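Local structure of alpha-n-acetylglucosaminidase family protein (Clostridium perfringens, 4A42) at residues 62-67 with 129-134; 89-94 with 101-106. The protein is a family 32 carbohydrate-binding module of a family 89 alpha-N-acetylglucosaminidase and probably assists the enzyme in engaging its glycan substrates. All blocks are in the same frame, centred on the assembly; numbering follows the deposited sequence.

Interaction 1: residues 62-67 with 129-134; sequences EKSVTF and FVRFNF
Phe-67 and Phe-132 meet on the buried face of two antiparallel strands, a worked example of how one strand pair can serve two environments. Atom CD1 of Phe-67 lies 3.7 Å from CE1 of Phe-132, with the ring planes turned 78° against each other. Both rings lean back beside their own backbone N (chi1 -69° for Phe-67), and each meets a carbonyl oxygen at its edge, in plane: Val-130 O for Phe-67, Val-65 O for Phe-132. Farther along, Val-65 CG2 reaches the edge of the Phe-134 ring, 4.1 Å from CE2. These side chains belong to the core of the beta-sandwich of the F5/8 type C fold, where Ile-144 of strand 141-148 packs on both Phe-67 and Phe-132 from the facing sheet. The other face is more polar. Ser-64 OG, placed opposite its backbone N (chi1 -175°), sits 3.1 Å from both Phe-132 O and Asn-133 OD1, two competing acceptors. The aliphatic part of Arg-131 runs past the hydroxyls, its CG 3.4 Å from Thr-66 OG1, before NE forms a salt bridge with Glu-93. At the end of the pair, a water accepts from Lys-63 N and donates to Phe-134 O at 2.6 Å.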
ATOM      1  N   GLU A  62      12.801  -7.744   2.128  1.00 37.53           N
ATOM      2  CA  GLU A  62      12.015  -6.534   2.057  1.00 35.71           C
ATOM      3  C   GLU A  62      10.805  -6.762   1.159  1.00 34.03           C
ATOM      4  O   GLU A  62      10.915  -6.670  -0.062  1.00 36.36           O
ATOM      5  CB  GLU A  62      12.874  -5.392   1.516  1.00 34.71           C
ATOM      6  N   LYS A  63       9.669  -7.093   1.769  1.00 28.00           N
ATOM      7  CA  LYS A  63       8.431  -7.254   1.056  1.00 22.78           C
ATOM      8  C   LYS A  63       7.861  -5.857   0.774  1.00 19.56           C
ATOM      9  O   LYS A  63       7.672  -5.087   1.686  1.00 21.43           O
ATOM     10  CB  LYS A  63       7.432  -8.044   1.896  1.00 21.29           C
ATOM     11  CG  LYS A  63       7.829  -9.419   2.261  1.00 23.36           C
ATOM     12  CD  LYS A  63       6.994  -9.928   3.378  1.00 26.31           C
ATOM     13  CE  LYS A  63       7.841 -10.448   4.477  1.00 32.11           C
ATOM     14  NZ  LYS A  63       8.458 -11.741   4.147  1.00 33.67           N
ATOM     15  N   SER A  64       7.633  -5.543  -0.488  1.00 18.92           N
ATOM     16  CA  SER A  64       7.233  -4.206  -0.830  1.00 18.03           C
ATOM     17  C   SER A  64       6.293  -4.134  -2.030  1.00 18.77           C
ATOM     18  O   SER A  64       6.341  -4.978  -2.897  1.00 18.34           O
ATOM     19  CB  SER A  64       8.497  -3.390  -1.091  1.00 22.92           C
ATOM     20  OG  SER A  64       8.199  -2.049  -1.319  1.00 25.72           O
ATOM     21  N   VAL A  65       5.461  -3.106  -2.059  1.00 17.44           N
ATOM     22  CA  VAL A  65       4.569  -2.820  -3.181  1.00 18.08           C
ATOM     23  C   VAL A  65       4.715  -1.346  -3.562  1.00 18.38           C
ATOM     24  O   VAL A  65       4.719  -0.489  -2.689  1.00 17.75           O
ATOM     25  CB  VAL A  65       3.095  -3.049  -2.781  1.00 19.38           C
ATOM     26  CG1 VAL A  65       2.158  -2.725  -3.948  1.00 20.46           C
ATOM     27  CG2 VAL A  65       2.879  -4.473  -2.262  1.00 20.76           C
ATOM     28  N   THR A  66       4.832  -1.042  -4.853  1.00 18.79           N
ATOM     29  CA  THR A  66       4.878   0.352  -5.293  1.00 18.85           C
ATOM     30  C   THR A  66       3.780   0.643  -6.311  1.00 20.23           C
ATOM     31  O   THR A  66       3.696  -0.021  -7.343  1.00 22.33           O
ATOM     32  CB  THR A  66       6.232   0.712  -5.926  1.00 20.87           C
ATOM     33  OG1 THR A  66       7.275   0.547  -4.958  1.00 21.45           O
ATOM     34  CG2 THR A  66       6.225   2.166  -6.401  1.00 20.92           C
ATOM     35  N   PHE A  67       2.932   1.622  -6.011  1.00 20.30           N
ATOM     36  CA  PHE A  67       1.936   2.092  -6.976  1.00 21.17           C
ATOM     37  C   PHE A  67       2.496   3.296  -7.713  1.00 22.68           C
ATOM     38  O   PHE A  67       3.058   4.205  -7.094  1.00 23.41           O
ATOM     39  CB  PHE A  67       0.622   2.508  -6.299  1.00 21.50           C
ATOM     40  CG  PHE A  67      -0.159   1.375  -5.726  1.00 19.73           C
ATOM     41  CD1 PHE A  67       0.145   0.879  -4.468  1.00 17.67           C
ATOM     42  CD2 PHE A  67      -1.217   0.812  -6.431  1.00 19.93           C
ATOM     43  CE1 PHE A  67      -0.578  -0.166  -3.936  1.00 18.84           C
ATOM     44  CE2 PHE A  67      -1.942  -0.232  -5.895  1.00 21.66           C
ATOM     45  CZ  PHE A  67      -1.618  -0.721  -4.654  1.00 21.41           C
ATOM     46  N   PHE A 129       4.209   8.283  -6.804  1.00 21.93           N
ATOM     47  CA  PHE A 129       4.487   6.915  -6.365  1.00 21.64           C
ATOM     48  C   PHE A 129       4.125   6.730  -4.908  1.00 22.86           C
ATOM     49  O   PHE A 129       4.419   7.581  -4.077  1.00 24.35           O
ATOM     50  CB  PHE A 129       5.965   6.575  -6.571  1.00 23.87           C
ATOM     51  CG  PHE A 129       6.432   6.729  -7.990  1.00 24.71           C
ATOM     52  CD1 PHE A 129       6.360   5.671  -8.884  1.00 26.36           C
ATOM     53  CD2 PHE A 129       6.943   7.933  -8.431  1.00 23.43           C
ATOM     54  CE1 PHE A 129       6.791   5.819 -10.189  1.00 26.29           C
ATOM     55  CE2 PHE A 129       7.373   8.084  -9.736  1.00 24.10           C
ATOM     56  CZ  PHE A 129       7.300   7.025 -10.612  1.00 25.12           C
ATOM     57  N   VAL A 130       3.481   5.607  -4.602  1.00 20.98           N
ATOM     58  CA  VAL A 130       3.173   5.262  -3.227  1.00 20.84           C
ATOM     59  C   VAL A 130       3.748   3.879  -2.965  1.00 20.23           C
ATOM     60  O   VAL A 130       3.385   2.907  -3.637  1.00 19.97           O
ATOM     61  CB  VAL A 130       1.655   5.305  -2.948  1.00 19.42           C
ATOM     62  CG1 VAL A 130       1.384   5.236  -1.450  1.00 20.73           C
ATOM     63  CG2 VAL A 130       1.038   6.571  -3.540  1.00 21.29           C
ATOM     64  N   ARG A 131       4.662   3.802  -1.999  1.00 17.76           N
ATOM     65  CA  ARG A 131       5.358   2.563  -1.702  1.00 17.13           C
ATOM     66  C   ARG A 131       5.028   2.067  -0.297  1.00 17.52           C
ATOM     67  O   ARG A 131       5.035   2.831   0.668  1.00 19.23           O
ATOM     68  CB  ARG A 131       6.872   2.718  -1.887  1.00 16.84           C
ATOM     69  CG  ARG A 131       7.642   1.411  -1.668  1.00 17.78           C
ATOM     70  CD  ARG A 131       9.072   1.512  -2.167  1.00 22.61           C
ATOM     71  NE  ARG A 131       9.875   2.405  -1.344  1.00 24.32           N
ATOM     72  CZ  ARG A 131      11.118   2.770  -1.644  1.00 27.96           C
ATOM     73  NH1 ARG A 131      11.690   2.308  -2.750  1.00 29.19           N
ATOM     74  NH2 ARG A 131      11.787   3.590  -0.839  1.00 29.00           N
ATOM     75  N   PHE A 132       4.709   0.777  -0.216  1.00 16.01           N
ATOM     76  CA  PHE A 132       4.339   0.108   1.023  1.00 15.89           C
ATOM     77  C   PHE A 132       5.405  -0.918   1.341  1.00 14.07           C
ATOM     78  O   PHE A 132       5.737  -1.753   0.507  1.00 16.02           O
ATOM     79  CB  PHE A 132       2.978  -0.595   0.864  1.00 16.39           C
ATOM     80  CG  PHE A 132       1.844   0.351   0.601  1.00 15.88           C
ATOM     81  CD1 PHE A 132       1.630   0.858  -0.677  1.00 16.63           C
ATOM     82  CD2 PHE A 132       0.994   0.744   1.624  1.00 15.96           C
ATOM     83  CE1 PHE A 132       0.600   1.752  -0.920  1.00 17.61           C
ATOM     84  CE2 PHE A 132      -0.055   1.626   1.378  1.00 15.28           C
ATOM     85  CZ  PHE A 132      -0.242   2.140   0.105  1.00 15.38           C
ATOM     86  N   ASN A 133       5.950  -0.858   2.546  1.00 14.72           N
ATOM     87  CA  ASN A 133       6.913  -1.854   2.967  1.00 15.34           C
ATOM     88  C   ASN A 133       6.321  -2.633   4.117  1.00 13.32           C
ATOM     89  O   ASN A 133       5.708  -2.052   5.007  1.00 14.86           O
ATOM     90  CB  ASN A 133       8.211  -1.167   3.378  1.00 20.91           C
ATOM     91  CG  ASN A 133       8.646  -0.130   2.364  1.00 23.90           C
ATOM     92  OD1 ASN A 133       9.029  -0.472   1.242  1.00 23.88           O
ATOM     93  ND2 ASN A 133       8.551   1.147   2.737  1.00 26.11           N
ATOM     94  N   PHE A 134       6.469  -3.953   4.082  1.00 13.08           N
ATOM     95  CA  PHE A 134       5.886  -4.800   5.116  1.00 11.55           C
ATOM     96  C   PHE A 134       6.973  -5.614   5.788  1.00 14.77           C
ATOM     97  O   PHE A 134       7.739  -6.302   5.123  1.00 16.20           O
ATOM     98  CB  PHE A 134       4.819  -5.724   4.525  1.00 12.45           C
ATOM     99  CG  PHE A 134       3.721  -4.992   3.817  1.00 12.00           C
ATOM    100  CD1 PHE A 134       2.777  -4.280   4.535  1.00 14.47           C
ATOM    101  CD2 PHE A 134       3.639  -4.996   2.435  1.00 14.54           C
ATOM    102  CE1 PHE A 134       1.767  -3.589   3.898  1.00 13.45           C
ATOM    103  CE2 PHE A 134       2.614  -4.302   1.778  1.00 15.27           C
ATOM    104  CZ  PHE A 134       1.676  -3.607   2.513  1.00 13.51           C
TER
HETATM  105  O   HOH W   1       9.906  -7.736   4.727  1.00 38.02           O

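Interaction 2: residues 89-94 with 101-106; sequences KYSIEI and WTKIVD
Ile-92 packs against two successive residues of the partner strand, Ile-104 and Val-105, and illustrates how an irregular hairpin can still close tightly. Its side chain lies alongside that of Val-105, pointing the same way, with CG1 of Ile-92 4.0 Å from Val-105 CB. From Ile-104 comes the CD1 tip, which touches both Ile-92 CG2 and Ile-94 CG2. Ile-104 sets its CG1 between its backbone N and carbonyl carbon (chi1 55°), which brings that carbon to 3.4 Å from Ile-92 O. Ile-92 O also takes a short bond from Ile-104 N at 2.8 Å and a weak one from Val-105 N at 3.3 Å. Beyond, Tyr-90 brings CE2 to 3.8 Å from Val-105 CG1, while its hydroxyl is hydrogen-bonded to Asn-119.

The opposite face is looser and reaches solvent along Lys-103 and Asp-106. Lys-103 lays its aliphatic chain past Glu-93 CG and on to Ser-91, where Lys-103 CD comes within 3.9 Å of Ser-91 CB, yet its NZ stays apart from the Glu-93 carboxylate. Glu-93 OE2 approaches Trp-101 CB at 3.5 Å; OE1, besides serving Arg-131, accepts from the side-chain amide of Asn-133. The one-residue shift in register, with Ile-104 and Val-105 both facing Ile-92, is the mark of a classic beta bulge, here in a hairpin at the border of a beta-sandwich sheet.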
ATOM      1  N   LYS A  89       3.031  -4.934  10.366  1.00  8.00           N
ATOM      2  CA  LYS A  89       4.108  -3.975  10.552  1.00 10.50           C
ATOM      3  C   LYS A  89       4.429  -3.431   9.177  1.00 10.62           C
ATOM      4  O   LYS A  89       4.712  -4.196   8.258  1.00 10.96           O
ATOM      5  CB  LYS A  89       5.328  -4.639  11.195  1.00 10.82           C
ATOM      6  CG  LYS A  89       5.074  -5.100  12.629  1.00 11.90           C
ATOM      7  CD  LYS A  89       6.216  -5.949  13.169  1.00 13.94           C
ATOM      8  CE  LYS A  89       5.886  -6.466  14.553  1.00 19.15           C
ATOM      9  NZ  LYS A  89       5.876  -5.360  15.530  1.00 22.81           N
ATOM     10  N   TYR A  90       4.381  -2.108   9.026  1.00 10.80           N
ATOM     11  CA  TYR A  90       4.423  -1.510   7.695  1.00 10.95           C
ATOM     12  C   TYR A  90       4.854  -0.054   7.744  1.00 11.80           C
ATOM     13  O   TYR A  90       4.800   0.595   8.807  1.00 12.05           O
ATOM     14  CB  TYR A  90       3.044  -1.605   7.015  1.00 10.13           C
ATOM     15  CG  TYR A  90       1.988  -0.700   7.630  1.00  8.81           C
ATOM     16  CD1 TYR A  90       1.297  -1.078   8.778  1.00 10.78           C
ATOM     17  CD2 TYR A  90       1.706   0.556   7.085  1.00 11.47           C
ATOM     18  CE1 TYR A  90       0.341  -0.243   9.356  1.00 14.10           C
ATOM     19  CE2 TYR A  90       0.741   1.393   7.656  1.00 13.65           C
ATOM     20  CZ  TYR A  90       0.067   0.985   8.794  1.00 14.16           C
ATOM     21  OH  TYR A  90      -0.888   1.789   9.400  1.00 15.83           O
ATOM     22  N   SER A  91       5.281   0.443   6.587  1.00 12.32           N
ATOM     23  CA  SER A  91       5.480   1.866   6.367  1.00 12.76           C
ATOM     24  C   SER A  91       4.930   2.249   4.998  1.00 12.19           C
ATOM     25  O   SER A  91       4.725   1.399   4.128  1.00 13.50           O
ATOM     26  CB  SER A  91       6.964   2.240   6.469  1.00 14.33           C
ATOM     27  OG  SER A  91       7.741   1.626   5.445  1.00 16.20           O
ATOM     28  N   ILE A  92       4.658   3.538   4.844  1.00 14.04           N
ATOM     29  CA  ILE A  92       4.163   4.093   3.603  1.00 14.63           C
ATOM     30  C   ILE A  92       5.066   5.254   3.222  1.00 14.85           C
ATOM     31  O   ILE A  92       5.343   6.128   4.048  1.00 16.17           O
ATOM     32  CB  ILE A  92       2.720   4.598   3.775  1.00 13.88           C
ATOM     33  CG1 ILE A  92       1.822   3.490   4.357  1.00 13.78           C
ATOM     34  CG2 ILE A  92       2.160   5.087   2.444  1.00 16.80           C
ATOM     35  CD1 ILE A  92       0.363   3.912   4.476  1.00 15.65           C
ATOM     36  N   GLU A  93       5.538   5.238   1.980  1.00 15.53           N
ATOM     37  CA  GLU A  93       6.400   6.285   1.442  1.00 16.43           C
ATOM     38  C   GLU A  93       5.755   6.848   0.188  1.00 17.83           C
ATOM     39  O   GLU A  93       5.072   6.135  -0.529  1.00 18.07           O
ATOM     40  CB  GLU A  93       7.764   5.719   1.056  1.00 20.04           C
ATOM     41  CG  GLU A  93       8.653   5.270   2.202  1.00 21.17           C
ATOM     42  CD  GLU A  93       9.832   4.465   1.695  1.00 23.19           C
ATOM     43  OE1 GLU A  93       9.628   3.295   1.326  1.00 22.54           O
ATOM     44  OE2 GLU A  93      10.951   5.008   1.634  1.00 24.95           O
ATOM     45  N   ILE A  94       5.990   8.128  -0.091  1.00 19.52           N
ATOM     46  CA  ILE A  94       5.527   8.717  -1.341  1.00 21.82           C
ATOM     47  C   ILE A  94       6.690   9.406  -2.041  1.00 22.54           C
ATOM     48  O   ILE A  94       7.671   9.786  -1.393  1.00 23.06           O
ATOM     49  CB  ILE A  94       4.365   9.712  -1.124  1.00 22.89           C
ATOM     50  CG1 ILE A  94       4.773  10.834  -0.162  1.00 25.22           C
ATOM     51  CG2 ILE A  94       3.125   8.966  -0.614  1.00 23.65           C
ATOM     52  CD1 ILE A  94       3.752  11.959  -0.072  1.00 23.86           C
ATOM     53  N   TRP A 101      12.295   9.561  -1.672  1.00 24.40           N
ATOM     54  CA  TRP A 101      11.095   9.108  -0.977  1.00 23.88           C
ATOM     55  C   TRP A 101      10.867   9.784   0.364  1.00 23.97           C
ATOM     56  O   TRP A 101      11.805  10.011   1.128  1.00 23.90           O
ATOM     57  CB  TRP A 101      11.153   7.596  -0.755  1.00 24.64           C
ATOM     58  CG  TRP A 101      11.260   6.824  -2.029  1.00 23.51           C
ATOM     59  CD1 TRP A 101      12.406   6.494  -2.693  1.00 26.58           C
ATOM     60  CD2 TRP A 101      10.180   6.288  -2.795  1.00 22.32           C
ATOM     61  NE1 TRP A 101      12.107   5.780  -3.826  1.00 24.89           N
ATOM     62  CE2 TRP A 101      10.740   5.647  -3.921  1.00 22.78           C
ATOM     63  CE3 TRP A 101       8.788   6.289  -2.654  1.00 20.70           C
ATOM     64  CZ2 TRP A 101       9.970   5.011  -4.890  1.00 22.58           C
ATOM     65  CZ3 TRP A 101       8.012   5.654  -3.623  1.00 21.21           C
ATOM     66  CH2 TRP A 101       8.609   5.028  -4.723  1.00 22.26           C
ATOM     67  N   THR A 102       9.602  10.074   0.645  1.00 21.53           N
ATOM     68  CA  THR A 102       9.184  10.573   1.949  1.00 22.10           C
ATOM     69  C   THR A 102       8.315   9.557   2.698  1.00 21.93           C
ATOM     70  O   THR A 102       7.209   9.209   2.256  1.00 21.15           O
ATOM     71  CB  THR A 102       8.435  11.913   1.819  1.00 22.68           C
ATOM     72  OG1 THR A 102       9.287  12.871   1.170  1.00 23.76           O
ATOM     73  CG2 THR A 102       8.038  12.441   3.196  1.00 23.91           C
ATOM     74  N   LYS A 103       8.812   9.099   3.829  1.00 21.16           N
ATOM     75  CA  LYS A 103       8.090   8.157   4.665  1.00 20.49           C
ATOM     76  C   LYS A 103       7.069   8.921   5.469  1.00 20.12           C
ATOM     77  O   LYS A 103       7.408   9.667   6.344  1.00 22.10           O
ATOM     78  CB  LYS A 103       9.053   7.371   5.578  1.00 20.00           C
ATOM     79  CG  LYS A 103       8.435   6.160   6.282  1.00 22.65           C
ATOM     80  CD  LYS A 103       9.399   5.297   6.996  1.00 23.43           C
ATOM     81  CE  LYS A 103      10.447   4.717   6.087  1.00 26.43           C
ATOM     82  NZ  LYS A 103      11.446   3.859   6.749  1.00 25.74           N
ATOM     83  N   ILE A 104       5.805   8.694   5.176  1.00 19.20           N
ATOM     84  CA  ILE A 104       4.716   9.460   5.779  1.00 18.82           C
ATOM     85  C   ILE A 104       3.978   8.700   6.875  1.00 19.43           C
ATOM     86  O   ILE A 104       3.285   9.308   7.686  1.00 22.26           O
ATOM     87  CB  ILE A 104       3.686   9.934   4.732  1.00 21.50           C
ATOM     88  CG1 ILE A 104       3.158   8.741   3.932  1.00 21.87           C
ATOM     89  CG2 ILE A 104       4.292  11.002   3.810  1.00 21.43           C
ATOM     90  CD1 ILE A 104       1.887   9.020   3.164  1.00 22.92           C
ATOM     91  N   VAL A 105       4.110   7.376   6.886  1.00 17.13           N
ATOM     92  CA  VAL A 105       3.578   6.553   7.972  1.00 16.18           C
ATOM     93  C   VAL A 105       4.644   5.533   8.321  1.00 15.73           C
ATOM     94  O   VAL A 105       5.174   4.867   7.443  1.00 15.42           O
ATOM     95  CB  VAL A 105       2.296   5.796   7.571  1.00 17.56           C
ATOM     96  CG1 VAL A 105       1.852   4.871   8.709  1.00 17.83           C
ATOM     97  CG2 VAL A 105       1.186   6.759   7.195  1.00 19.38           C
ATOM     98  N   ASP A 106       4.983   5.425   9.599  1.00 19.10           N
ATOM     99  CA  ASP A 106       5.999   4.472  10.004  1.00 18.62           C
ATOM    100  C   ASP A 106       5.472   3.612  11.132  1.00 16.94           C
ATOM    101  O   ASP A 106       5.542   3.989  12.311  1.00 20.77           O
ATOM    102  CB  ASP A 106       7.295   5.174  10.420  1.00 21.07           C
ATOM    103  CG  ASP A 106       8.435   4.193  10.659  1.00 25.12           C
ATOM    104  OD1 ASP A 106       8.172   2.970  10.694  1.00 26.70           O
ATOM    105  OD2 ASP A 106       9.593   4.635  10.816  1.00 29.00           O
TER

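From the N terminus, the chain first lays down strand 63-69, whose partner in interaction 1 arrives only with strand 126-134, closing a long loop. Interaction 2 is nested wholly inside that loop: the hairpin of strands 90-95 and 102-107 folds back on itself through a short loop. The two contacts do not cross, and their centres lie about 9 Å apart. Strand 126-134 joins them, since it pairs with 63-69 along one side and with 90-95 along the other, giving four successive strands of one sheet. Polar side chains also tie the two contacts together, and the Arg-131 guanidinium makes a cation-pi contact with Trp-101.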